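Local coordinates for uncharacterized protein (Legionella pneumophila subsp. pneumophila str. Philadelphia 1, PDB 4EZI), which is of unknown function but has the alpha/beta-hydrolase fold and may hydrolyse ester bonds, possibly as a triacylglycerol lipase, at residues Tyr39-Tyr44 with Tyr105-Gly110; Tyr48-Pro53 with Leu137-Ile142; Asn56-Ser61 with Asp123-Leu128; His81-Glu86 with Tyr168-Phe173; Ser174-Phe179 with Val194-Ala199. One frame throughout, in Å; residues are numbered along the deposited sequence. Where two conformers were deposited one is given.

How the interactions relate
Interactions 4 and 5 lie deepest, on successive turns of helix 170-185: interaction 4 is polar, water-bridged and gathered at the probable active site, whereas interaction 5 is an apolar seat for the helix on the sheet. The two join directly, Ser169 N lying 2.9 Å from Gly197 O. Interaction 2 is also buried but largely polar, and its helix packs against the same helix 170-185 through Leu137 and Ile142. Interactions 1 and 3 sit farther out and are only partly buried, each relying on an asparagine side chain that donates to a main-chain carbonyl. Interactions 1 and 2 share strand 41-51, and interaction 3 uses its neighbour 57-67.

Interaction 1: Tyr39-Tyr44 with Tyr105-Gly110; sequences YDLQLY and YGNSAG
The ring of Tyr39 lies at an oblique angle against residues 106-110, with the carbonyl oxygens of Gly106 and Asn107 and the CA of Gly110 beside it. Ring atom CE2 comes to 3.7 Å from Gly110 CA, an approach eased because glycine has no side chain there; Gly110 also takes the positive phi that turns the chain out of the helix. At its far end the phenol OH bonds to Val71 N. The second flat group is the amide of Asn107. Its ND2 donates to Tyr39 O at 2.8 Å, 18° out of the amide plane, and gives a further bond to Phe17 O, while OD1 rests against Leu41 CD1 at 3.4 Å. With chi1 at -54°, CG stands beside the backbone N of Asn107, which brings the amide to the carbonyl of Tyr39. The return bond is from backbone: Tyr39 N reaches Asn107 O at 3.0 Å, in the carbonyl plane and on a lone pair. One residue thus grips both polar backbone atoms of Tyr39, a job suited to asparagine with its short arm and its NH2. Leu41 packs beside the amide, CD2 lying 3.6 Å from Gly106 C. Helix 99-108 belongs to the crossover from strand 74-80 to strand 112-116, so the contact ties the start of strand 41-51, in the antiparallel part of the sheet, to a helix packed on it, as in the alpha/beta-hydrolase fold.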
# COMPACT_ATOMS: atom_id res chain seq x y z
N TYR A 39 7.38 -8.72 22.21
CA TYR A 39 8.07 -7.43 22.36
C TYR A 39 7.14 -6.29 22.64
O TYR A 39 5.97 -6.33 22.23
CB TYR A 39 8.80 -7.08 21.05
CG TYR A 39 9.86 -8.09 20.72
CD1 TYR A 39 11.03 -8.12 21.46
CD2 TYR A 39 9.71 -9.00 19.70
CE1 TYR A 39 12.00 -9.04 21.19
CE2 TYR A 39 10.69 -9.94 19.40
CZ TYR A 39 11.85 -9.94 20.15
OH TYR A 39 12.82 -10.88 19.87
N ASP A 40 7.68 -5.29 23.33
CA ASP A 40 7.15 -3.93 23.32
C ASP A 40 7.88 -3.16 22.21
O ASP A 40 9.03 -3.47 21.90
CB ASP A 40 7.37 -3.25 24.68
CG ASP A 40 6.89 -4.08 25.83
OD1 ASP A 40 5.72 -4.43 25.85
OD2 ASP A 40 7.71 -4.41 26.74
N LEU A 41 7.23 -2.14 21.63
CA LEU A 41 7.87 -1.32 20.59
C LEU A 41 8.04 0.12 21.05
O LEU A 41 7.20 0.63 21.80
CB LEU A 41 7.03 -1.28 19.29
CG LEU A 41 6.42 -2.60 18.82
CD1 LEU A 41 5.59 -2.37 17.56
CD2 LEU A 41 7.53 -3.63 18.58
N GLN A 42 9.10 0.78 20.57
CA GLN A 42 9.23 2.23 20.63
C GLN A 42 8.82 2.79 19.26
O GLN A 42 9.27 2.29 18.21
CB GLN A 42 10.66 2.64 20.96
CG GLN A 42 10.96 4.16 20.83
CD GLN A 42 10.27 5.05 21.85
OE1 GLN A 42 10.39 4.82 23.04
NE2 GLN A 42 9.57 6.10 21.37
N LEU A 43 7.99 3.83 19.27
CA LEU A 43 7.46 4.44 18.07
C LEU A 43 8.06 5.82 17.81
O LEU A 43 8.22 6.61 18.74
CB LEU A 43 5.94 4.62 18.21
CG LEU A 43 5.08 3.42 18.56
CD1 LEU A 43 3.59 3.79 18.53
CD2 LEU A 43 5.32 2.33 17.61
N TYR A 44 8.28 6.09 16.52
CA TYR A 44 8.72 7.39 16.03
C TYR A 44 7.91 7.77 14.82
O TYR A 44 7.69 6.93 13.93
CB TYR A 44 10.19 7.35 15.63
CG TYR A 44 11.14 7.19 16.79
CD1 TYR A 44 11.52 8.28 17.56
CD2 TYR A 44 11.65 5.95 17.11
CE1 TYR A 44 12.40 8.15 18.62
CE2 TYR A 44 12.52 5.80 18.21
CZ TYR A 44 12.86 6.91 18.96
OH TYR A 44 13.73 6.77 20.03
N TYR A 105 3.57 -7.50 12.94
CA TYR A 105 4.92 -7.42 12.40
C TYR A 105 5.99 -7.07 13.42
O TYR A 105 7.14 -7.48 13.26
CB TYR A 105 4.97 -6.41 11.26
CG TYR A 105 4.32 -6.87 9.98
CD1 TYR A 105 4.84 -7.93 9.26
CD2 TYR A 105 3.18 -6.24 9.46
CE1 TYR A 105 4.26 -8.36 8.08
CE2 TYR A 105 2.58 -6.66 8.28
CZ TYR A 105 3.13 -7.72 7.59
OH TYR A 105 2.60 -8.16 6.39
N GLY A 106 5.60 -6.27 14.41
CA GLY A 106 6.52 -5.75 15.41
C GLY A 106 6.45 -6.53 16.71
O GLY A 106 7.40 -7.24 17.06
N ASN A 107 5.34 -6.41 17.43
CA ASN A 107 5.26 -7.06 18.74
C ASN A 107 5.38 -8.57 18.66
O ASN A 107 5.96 -9.17 19.56
CB ASN A 107 4.00 -6.69 19.51
CG ASN A 107 3.82 -5.21 19.66
OD1 ASN A 107 3.33 -4.57 18.75
ND2 ASN A 107 4.16 -4.67 20.83
N SER A 108 4.82 -9.19 17.62
CA SER A 108 4.91 -10.63 17.44
C SER A 108 6.14 -11.00 16.61
O SER A 108 7.04 -11.68 17.12
CB SER A 108 3.62 -11.21 16.81
OG SER A 108 3.78 -12.59 16.59
N ALA A 109 6.19 -10.58 15.34
CA ALA A 109 7.25 -11.10 14.47
C ALA A 109 8.63 -10.57 14.82
O ALA A 109 9.63 -11.17 14.46
CB ALA A 109 6.92 -10.82 12.98
N GLY A 110 8.69 -9.44 15.53
CA GLY A 110 9.96 -8.86 15.95
C GLY A 110 10.72 -8.05 14.91
O GLY A 110 11.91 -7.85 15.06

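Interaction 2: Tyr48-Pro53 with Leu137-Ile142; sequences YKTQSP and LASSSI
Tyr48 and Ser140 make the one direct polar contact between residues 48-53 and 137-142: the phenol OH lies 2.7 Å from Ser140 O, a weak bond whose proton has another acceptor within range. With chi1 at 68°, CG of Tyr48 sits between the backbone N and the carbonyl carbon, and the ring extends from the strand to the helix backbone, meeting Ser140 O obliquely. A tyrosine is long enough to span that gap, and its ring also packs on Met144 and Ala147 further along the helix.

Water-mediated bonds come next. Water 1 donates to Thr50 OG1 at 2.7 Å and to Gln51 O at 2.7 Å, and lies 2.6 Å from Ser139 OG on the helix, in a hydrogen bond with that hydroxyl. Thr50 OG1 is hydrogen-bonded to Asp143 OD2 as well, so this small hydroxyl is held by both solvent and a carboxylate.

Van der Waals contact is sparse. Thr50 OG1 lies 3.6 Å from Ser140 CA. The short segments run nearly antiparallel, at 160°, with axes 7.8 Å apart, an approach to which the small serines are well suited. Their hydroxyls fold back onto the helix: Ser139 OG to Glu135 O, Ser140 OG to Thr136 O, and Ser141 OG to Leu137 O at 2.8 Å.

The chemistry implies an interface that is buried yet polar, in which small hydroxyl residues allow the helix to lie close while the helix backbone, a carboxylate and a bridging water satisfy their polar atoms.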
# COMPACT_ATOMS: atom_id res chain seq x y z
N TYR A 48 10.75 13.01 5.97
CA TYR A 48 11.85 12.68 5.08
C TYR A 48 11.67 13.32 3.71
O TYR A 48 10.56 13.64 3.27
CB TYR A 48 12.01 11.16 4.97
CG TYR A 48 10.86 10.48 4.26
CD1 TYR A 48 9.67 10.16 4.93
CD2 TYR A 48 10.93 10.19 2.89
CE1 TYR A 48 8.63 9.55 4.28
CE2 TYR A 48 9.87 9.59 2.23
CZ TYR A 48 8.74 9.23 2.93
OH TYR A 48 7.67 8.63 2.29
N LYS A 49 12.79 13.47 3.02
CA LYS A 49 12.83 14.05 1.67
C LYS A 49 12.47 13.03 0.61
O LYS A 49 13.00 11.92 0.58
CB LYS A 49 14.24 14.56 1.35
CG LYS A 49 14.72 15.64 2.25
CD LYS A 49 16.14 16.07 1.85
CE LYS A 49 16.58 17.24 2.69
NZ LYS A 49 17.96 17.66 2.28
N THR A 50 11.62 13.46 -0.32
CA THR A 50 11.28 12.62 -1.46
C THR A 50 10.82 13.52 -2.61
O THR A 50 10.76 14.73 -2.47
CB THR A 50 10.26 11.54 -1.03
OG1 THR A 50 10.17 10.51 -2.01
CG2 THR A 50 8.88 12.13 -0.74
N GLN A 51 10.49 12.94 -3.76
CA GLN A 51 10.07 13.73 -4.92
C GLN A 51 8.56 13.73 -5.12
O GLN A 51 7.88 12.71 -4.98
CB GLN A 51 10.74 13.19 -6.19
CG GLN A 51 12.25 13.35 -6.21
CD GLN A 51 12.67 14.81 -6.22
OE1 GLN A 51 13.23 15.32 -5.24
NE2 GLN A 51 12.38 15.48 -7.31
N SER A 52 8.04 14.87 -5.52
CA SER A 52 6.61 15.01 -5.81
C SER A 52 6.31 14.46 -7.21
O SER A 52 7.21 14.19 -7.98
CB SER A 52 6.22 16.47 -5.77
OG SER A 52 6.82 17.17 -6.85
N PRO A 53 5.02 14.37 -7.59
CA PRO A 53 4.68 13.96 -8.96
C PRO A 53 5.29 14.86 -10.03
O PRO A 53 5.56 14.38 -11.12
CB PRO A 53 3.14 14.02 -8.97
CG PRO A 53 2.75 13.72 -7.55
CD PRO A 53 3.80 14.46 -6.75
N LEU A 137 4.31 6.32 -5.58
CA LEU A 137 4.13 5.30 -4.55
C LEU A 137 5.46 4.56 -4.34
O LEU A 137 5.89 4.31 -3.22
CB LEU A 137 3.01 4.34 -4.89
CG LEU A 137 1.59 4.88 -4.73
CD1 LEU A 137 0.56 3.91 -5.29
CD2 LEU A 137 1.27 5.25 -3.27
N ALA A 138 6.15 4.26 -5.43
CA ALA A 138 7.43 3.55 -5.34
C ALA A 138 8.49 4.43 -4.68
O ALA A 138 9.15 4.03 -3.71
CB ALA A 138 7.89 3.10 -6.75
N SER A 139 8.69 5.65 -5.18
CA SER A 139 9.77 6.47 -4.66
C SER A 139 9.51 6.91 -3.22
O SER A 139 10.43 6.91 -2.40
CB SER A 139 10.01 7.70 -5.56
OG SER A 139 8.84 8.48 -5.73
N SER A 140 8.26 7.26 -2.88
CA SER A 140 7.96 7.68 -1.53
C SER A 140 8.18 6.53 -0.53
O SER A 140 8.61 6.77 0.59
CB SER A 140 6.55 8.27 -1.40
OG SER A 140 5.55 7.29 -1.60
N SER A 141 7.91 5.30 -0.95
CA SER A 141 8.07 4.16 -0.07
C SER A 141 9.57 3.81 0.09
O SER A 141 10.02 3.50 1.19
CB SER A 141 7.27 2.98 -0.61
OG SER A 141 5.88 3.23 -0.60
N ILE A 142 10.33 3.87 -1.00
CA ILE A 142 11.78 3.62 -0.91
C ILE A 142 12.47 4.67 -0.04
O ILE A 142 13.30 4.36 0.82
CB ILE A 142 12.41 3.54 -2.30
CG1 ILE A 142 11.91 2.29 -3.01
CG2 ILE A 142 13.94 3.59 -2.18
CD1 ILE A 142 12.31 2.20 -4.48
O HOH W 1 8.20 10.23 -3.85

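Interaction 3: Asn56-Ser61 with Asp123-Leu128; sequences NLTIAS and DNELTL
Asn124 is the tight point of the contact, its ND2 using both hydrogens on strand 57-67. One goes to Thr58 OG1 at 2.8 Å and the other to Ile59 O at 2.9 Å and 171°, both acceptors lying close to the amide plane. Relative to the Ile59 carbonyl, ND2 lies 68° out of the plane, not on a lone pair. CG anti to the backbone N carries the amide across Thr58 at about a right angle, and OD1 is occupied by Gly120 N. Next along, Asp123 N donates to Ser61 OG at 2.9 Å, and that hydroxyl is bonded to Asp117 as well. The Asp123 carboxylate is itself anchored by salt bridges to Lys45 and Arg93.

The other side is looser and wet. Water 2 donates to Ile59 O and accepts from Glu125 N at 2.9 Å; water 3 links Ile59 N to Glu125 OE2, in a glutamate modelled in two conformers. Ile59 itself turns its end away from the loop.

Such bonding pins the loop to the strand by a few directional links rather than by apolar packing, with both N-H groups of one asparagine spent on the strand, and waters completing the bonding of Ile59 N and O.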
# COMPACT_ATOMS: atom_id res chain seq x y z
N ASN A 56 9.70 17.69 -7.84
CA ASN A 56 10.25 18.66 -6.90
C ASN A 56 10.39 18.02 -5.52
O ASN A 56 9.66 17.09 -5.15
CB ASN A 56 9.37 19.89 -6.79
CG ASN A 56 9.10 20.52 -8.14
OD1 ASN A 56 10.03 20.74 -8.91
ND2 ASN A 56 7.83 20.78 -8.44
N LEU A 57 11.27 18.59 -4.71
CA LEU A 57 11.41 18.13 -3.34
C LEU A 57 10.12 18.34 -2.57
O LEU A 57 9.49 19.40 -2.66
CB LEU A 57 12.53 18.91 -2.64
CG LEU A 57 12.74 18.65 -1.15
CD1 LEU A 57 13.17 17.24 -0.91
CD2 LEU A 57 13.79 19.63 -0.57
N THR A 58 9.73 17.32 -1.80
CA THR A 58 8.61 17.41 -0.88
C THR A 58 8.95 16.60 0.37
O THR A 58 9.73 15.65 0.27
CB THR A 58 7.30 16.93 -1.56
OG1 THR A 58 6.19 17.24 -0.73
CG2 THR A 58 7.32 15.44 -1.85
N ILE A 59 8.43 17.02 1.52
CA ILE A 59 8.75 16.38 2.80
C ILE A 59 7.55 15.54 3.22
O ILE A 59 6.47 16.06 3.47
CB ILE A 59 9.14 17.41 3.90
CG1 ILE A 59 10.28 18.32 3.44
CG2 ILE A 59 9.47 16.69 5.19
CD1 ILE A 59 11.51 17.63 2.96
N ALA A 60 7.75 14.23 3.28
CA ALA A 60 6.70 13.28 3.58
C ALA A 60 6.90 12.67 4.97
O ALA A 60 7.92 12.89 5.61
CB ALA A 60 6.68 12.19 2.48
N SER A 61 5.90 11.92 5.44
CA SER A 61 5.90 11.38 6.80
C SER A 61 5.61 9.89 6.84
O SER A 61 5.10 9.32 5.87
CB SER A 61 4.91 12.17 7.67
OG SER A 61 3.59 12.20 7.12
N ASP A 123 1.69 14.42 7.30
CA ASP A 123 2.25 15.77 7.40
C ASP A 123 2.61 16.37 6.05
O ASP A 123 3.03 17.52 5.98
CB ASP A 123 3.55 15.75 8.24
CG ASP A 123 3.38 15.30 9.69
OD1 ASP A 123 2.26 15.27 10.22
OD2 ASP A 123 4.44 15.03 10.32
N ASN A 124 2.50 15.61 4.96
CA ASN A 124 2.98 16.09 3.66
C ASN A 124 2.14 17.26 3.16
O ASN A 124 0.93 17.24 3.23
CB ASN A 124 2.94 14.96 2.65
CG ASN A 124 3.45 15.39 1.29
OD1 ASN A 124 2.71 15.35 0.31
ND2 ASN A 124 4.73 15.76 1.21
N GLU A 125 2.81 18.28 2.61
CA GLU A 125 2.12 19.51 2.27
C GLU A 125 1.34 19.45 0.95
O GLU A 125 0.51 20.32 0.71
CB GLU A 125 3.11 20.67 2.24
CG GLU A 125 4.03 20.64 1.06
CD GLU A 125 4.86 21.90 0.91
OE1 GLU A 125 4.42 22.99 1.34
OE2 GLU A 125 5.95 21.80 0.31
N LEU A 126 1.59 18.45 0.10
CA LEU A 126 0.77 18.32 -1.10
C LEU A 126 -0.67 18.11 -0.65
O LEU A 126 -0.94 17.39 0.33
CB LEU A 126 1.23 17.18 -2.00
CG LEU A 126 2.65 17.27 -2.54
CD1 LEU A 126 3.10 16.00 -3.25
CD2 LEU A 126 2.81 18.46 -3.47
N THR A 127 -1.60 18.71 -1.37
CA THR A 127 -2.98 18.78 -0.92
C THR A 127 -3.80 17.52 -1.20
O THR A 127 -4.84 17.35 -0.64
CB THR A 127 -3.70 20.00 -1.51
OG1 THR A 127 -3.68 19.91 -2.93
CG2 THR A 127 -3.03 21.29 -1.05
N LEU A 128 -3.29 16.65 -2.07
CA LEU A 128 -4.06 15.50 -2.56
C LEU A 128 -3.12 14.32 -2.73
O LEU A 128 -2.03 14.45 -3.28
CB LEU A 128 -4.70 15.83 -3.91
CG LEU A 128 -5.59 14.76 -4.52
CD1 LEU A 128 -6.76 14.40 -3.63
CD2 LEU A 128 -6.06 15.29 -5.89
O HOH W 2 5.58 18.66 3.29
O HOH W 3 7.29 19.79 1.51

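Interaction 4: His81-Glu86 with Tyr168-Phe173; sequences HGTRFE and YSEGGF
Thr83 and Glu170 cross at about a right angle, Thr83 OG1 lying 3.8 Å from Glu170 CB. CG of Glu170 is anti to its backbone N (chi1 -177°) and the chain stays extended, so the carboxylate runs out alongside the loop and OE1 comes to 3.7 Å from Thr83 CA. OE2 bonds to His129, while OE1 receives water 5 at 2.8 Å, which in turn accepts from Arg84 N. Thr83 OG1 turns instead to Tyr131. Water 4 makes a second bridge, accepting from Thr83 N at 2.9 Å and lying 2.6 Å from Ser169 OG.

His81 ND1 steadies the start of the loop by donating to Gly82 O at 2.6 Å, in the ring plane and on a carbonyl lone pair. Gly82, having no side chain, can bring CA to 3.1 Å from Tyr168 O.

The positive phi of Ser169 and its GxSxG sequence are consistent with a nucleophile elbow, and its OG bonds to His351 NE2. Taken together, these bonds point to a probable Ser-His-Asp site in which Thr83 N and the Ser169 hydroxyl share a water, consistent with the loop after strand 74-80 contributing to an oxyanion hole, as in alpha/beta hydrolases.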
# COMPACT_ATOMS: atom_id res chain seq x y z
N HIS A 81 0.32 0.81 3.26
CA HIS A 81 -1.10 0.78 3.61
C HIS A 81 -2.04 0.87 2.41
O HIS A 81 -1.65 1.30 1.32
CB HIS A 81 -1.43 1.87 4.64
CG HIS A 81 -1.37 3.27 4.11
ND1 HIS A 81 -2.36 3.80 3.30
CD2 HIS A 81 -0.51 4.29 4.36
CE1 HIS A 81 -2.07 5.06 3.02
NE2 HIS A 81 -0.97 5.39 3.67
N GLY A 82 -3.29 0.50 2.65
CA GLY A 82 -4.31 0.56 1.62
C GLY A 82 -4.92 1.94 1.44
O GLY A 82 -4.41 2.94 1.93
N THR A 83 -6.01 2.02 0.70
CA THR A 83 -6.58 3.32 0.33
C THR A 83 -7.02 4.07 1.57
O THR A 83 -7.78 3.54 2.39
CB THR A 83 -7.82 3.13 -0.55
OG1 THR A 83 -7.46 2.43 -1.73
CG2 THR A 83 -8.47 4.46 -0.90
N ARG A 84 -6.55 5.31 1.68
CA ARG A 84 -6.99 6.21 2.72
C ARG A 84 -7.43 7.50 2.06
O ARG A 84 -6.69 8.09 1.28
CB ARG A 84 -5.88 6.48 3.74
CG ARG A 84 -5.35 5.21 4.38
CD ARG A 84 -6.32 4.51 5.30
NE ARG A 84 -5.84 3.16 5.68
CZ ARG A 84 -4.87 2.89 6.54
NH1 ARG A 84 -4.20 3.84 7.19
NH2 ARG A 84 -4.52 1.62 6.75
N PHE A 85 -8.65 7.91 2.39
CA PHE A 85 -9.25 9.13 1.89
C PHE A 85 -9.08 10.31 2.86
O PHE A 85 -9.37 11.46 2.48
CB PHE A 85 -10.77 8.94 1.70
CG PHE A 85 -11.15 7.89 0.70
CD1 PHE A 85 -11.19 8.16 -0.63
CD2 PHE A 85 -11.50 6.62 1.13
CE1 PHE A 85 -11.56 7.16 -1.54
CE2 PHE A 85 -11.89 5.63 0.22
CZ PHE A 85 -11.91 5.90 -1.09
N GLU A 86 -8.72 10.01 4.11
CA GLU A 86 -8.54 10.98 5.18
C GLU A 86 -7.06 11.21 5.42
O GLU A 86 -6.27 10.26 5.63
CB GLU A 86 -9.18 10.46 6.45
CG GLU A 86 -10.66 10.13 6.32
CD GLU A 86 -11.21 9.40 7.52
OE1 GLU A 86 -10.88 9.78 8.67
OE2 GLU A 86 -12.00 8.44 7.32
N TYR A 168 -1.39 -3.90 1.47
CA TYR A 168 -2.73 -4.40 1.13
C TYR A 168 -3.40 -3.39 0.22
O TYR A 168 -3.33 -2.19 0.45
CB TYR A 168 -3.57 -4.60 2.39
CG TYR A 168 -4.76 -5.52 2.18
CD1 TYR A 168 -4.57 -6.89 2.10
CD2 TYR A 168 -6.07 -5.05 2.03
CE1 TYR A 168 -5.64 -7.76 1.89
CE2 TYR A 168 -7.13 -5.90 1.80
CZ TYR A 168 -6.90 -7.26 1.74
OH TYR A 168 -7.91 -8.14 1.48
N SER A 169 -4.12 -3.91 -0.77
CA SER A 169 -5.01 -3.10 -1.62
C SER A 169 -4.16 -2.09 -2.39
O SER A 169 -3.24 -2.52 -3.10
CB SER A 169 -6.15 -2.54 -0.76
OG SER A 169 -7.24 -2.09 -1.54
N GLU A 170 -4.41 -0.78 -2.29
CA GLU A 170 -3.49 0.19 -2.91
C GLU A 170 -2.04 -0.15 -2.52
O GLU A 170 -1.13 -0.01 -3.33
CB GLU A 170 -3.80 1.63 -2.47
CG GLU A 170 -2.89 2.64 -3.16
CD GLU A 170 -2.99 4.05 -2.65
OE1 GLU A 170 -3.59 4.29 -1.59
OE2 GLU A 170 -2.43 4.94 -3.36
N GLY A 171 -1.85 -0.55 -1.28
CA GLY A 171 -0.53 -0.90 -0.79
C GLY A 171 0.08 -2.16 -1.34
O GLY A 171 1.30 -2.30 -1.30
N GLY A 172 -0.77 -3.05 -1.84
CA GLY A 172 -0.23 -4.19 -2.60
C GLY A 172 0.40 -3.71 -3.89
O GLY A 172 1.47 -4.18 -4.28
N PHE A 173 -0.28 -2.78 -4.56
CA PHE A 173 0.30 -2.12 -5.73
C PHE A 173 1.58 -1.36 -5.36
O PHE A 173 2.59 -1.50 -6.03
CB PHE A 173 -0.79 -1.23 -6.34
CG PHE A 173 -0.36 -0.45 -7.56
CD1 PHE A 173 0.21 0.80 -7.46
CD2 PHE A 173 -0.60 -0.96 -8.82
CE1 PHE A 173 0.55 1.52 -8.59
CE2 PHE A 173 -0.28 -0.23 -9.95
CZ PHE A 173 0.31 0.99 -9.84
O HOH W 4 -7.89 0.09 -0.36
O HOH W 5 -4.04 6.12 0.44

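Interaction 5: Ser174-Phe179 with Val194-Ala199; sequences STIVMF and VAPGSA
Thr175 OG1 is held at two points, by Gly171 O one turn back in its own helix and by Gln80 NE2 from strand 74-80, which fixes the rotation of the side chain. With chi1 at -65°, OG1 sits beside the backbone N and CG2 is left to face the strand, meeting Val194 CG1 at 3.7 Å. Threonine suits the place because one branch satisfies a buried polar position and the other packs.

Val194 presents its second methyl to Phe179. CG2 lies 3.6 Å from the centroid of the ring and only 3° off the normal, a CH-pi contact over the middle of the face, so the six ring carbons are nearly equidistant from it. CG1 of Val194 reaches Phe179 CD2 at 3.8 Å, wedging the branched residue between the ring and Thr175. CG of Phe179, anti to the backbone N, turns the ring so that one face receives the methyl of Val194.

These segments belong to the beta-alpha-beta crossover of strand 162-168, helix 170-185 and strand 193-197, the unit that carries the nucleophile elbow in alpha/beta hydrolases. The short helix and strand segments run with axes 8.1 Å apart and directions 149° apart.

Toward the elbow, Ile176 crosses Pro196 obliquely, CD1 lying 3.9 Å from Pro196 CG, its CG1-CD1 branch resting on the CG and CB of the proline. Leu165 of strand 162-168 and Leu310 of strand 310-314 pack around Phe179 and Val194.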
# COMPACT_ATOMS: atom_id res chain seq x y z
N SER A 174 1.54 -0.59 -4.28
CA SER A 174 2.74 0.13 -3.85
C SER A 174 3.90 -0.83 -3.62
O SER A 174 5.04 -0.52 -3.95
CB SER A 174 2.46 0.86 -2.55
OG SER A 174 1.39 1.77 -2.69
N THR A 175 3.62 -1.97 -3.01
CA THR A 175 4.64 -2.96 -2.72
C THR A 175 5.29 -3.49 -3.99
O THR A 175 6.53 -3.60 -4.09
CB THR A 175 4.04 -4.11 -1.89
OG1 THR A 175 3.62 -3.61 -0.63
CG2 THR A 175 5.02 -5.25 -1.67
N ILE A 176 4.47 -3.82 -4.99
CA ILE A 176 5.00 -4.32 -6.26
C ILE A 176 5.86 -3.26 -6.97
O ILE A 176 6.95 -3.57 -7.45
CB ILE A 176 3.85 -4.79 -7.16
CG1 ILE A 176 3.29 -6.12 -6.69
CG2 ILE A 176 4.28 -4.86 -8.65
CD1 ILE A 176 4.24 -7.35 -7.03
N VAL A 177 5.39 -2.01 -7.02
CA VAL A 177 6.16 -0.97 -7.71
C VAL A 177 7.43 -0.58 -6.93
O VAL A 177 8.48 -0.30 -7.53
CB VAL A 177 5.30 0.25 -8.14
CG1 VAL A 177 4.21 -0.23 -9.10
CG2 VAL A 177 4.73 1.02 -6.94
N MSE A 178 7.37 -0.63 -5.60
CA MSE A 178 8.55 -0.45 -4.76
C MSE A 178 9.58 -1.55 -5.06
O MSE A 178 10.76 -1.27 -5.21
CB MSE A 178 8.12 -0.51 -3.30
CG MSE A 178 9.26 -0.41 -2.32
SE MSE A 178 8.63 -0.63 -0.52
CE MSE A 178 10.28 -0.12 0.33
N PHE A 179 9.12 -2.79 -5.08
CA PHE A 179 9.99 -3.94 -5.39
C PHE A 179 10.68 -3.78 -6.75
O PHE A 179 11.90 -3.93 -6.88
CB PHE A 179 9.10 -5.16 -5.36
CG PHE A 179 9.78 -6.51 -5.55
CD1 PHE A 179 11.11 -6.77 -5.23
CD2 PHE A 179 9.01 -7.55 -6.03
CE1 PHE A 179 11.64 -8.05 -5.37
CE2 PHE A 179 9.52 -8.83 -6.14
CZ PHE A 179 10.84 -9.07 -5.82
N VAL A 194 8.72 -10.71 -0.57
CA VAL A 194 7.74 -9.71 -0.98
C VAL A 194 6.36 -10.39 -1.01
O VAL A 194 6.22 -11.44 -1.63
CB VAL A 194 8.11 -9.13 -2.35
CG1 VAL A 194 7.11 -8.05 -2.76
CG2 VAL A 194 9.52 -8.54 -2.30
N ALA A 195 5.35 -9.78 -0.40
CA ALA A 195 4.03 -10.38 -0.32
C ALA A 195 2.93 -9.30 -0.45
O ALA A 195 2.33 -8.88 0.53
CB ALA A 195 3.86 -11.18 0.97
N PRO A 196 2.63 -8.84 -1.68
CA PRO A 196 1.52 -7.93 -1.89
C PRO A 196 0.20 -8.63 -1.61
O PRO A 196 -0.06 -9.69 -2.15
CB PRO A 196 1.64 -7.55 -3.37
CG PRO A 196 2.26 -8.73 -3.97
CD PRO A 196 3.26 -9.21 -2.96
N GLY A 197 -0.65 -7.98 -0.81
CA GLY A 197 -1.95 -8.48 -0.45
C GLY A 197 -3.07 -7.81 -1.21
O GLY A 197 -3.16 -6.57 -1.25
N SER A 198 -3.92 -8.62 -1.84
CA SER A 198 -5.12 -8.16 -2.54
C SER A 198 -4.85 -6.91 -3.38
O SER A 198 -5.57 -5.91 -3.29
CB SER A 198 -6.27 -7.94 -1.55
OG SER A 198 -6.54 -9.17 -0.88
N ALA A 199 -3.83 -6.98 -4.22
CA ALA A 199 -3.46 -5.83 -5.03
C ALA A 199 -4.30 -5.79 -6.30
O ALA A 199 -4.74 -6.82 -6.82
CB ALA A 199 -2.03 -5.92 -5.44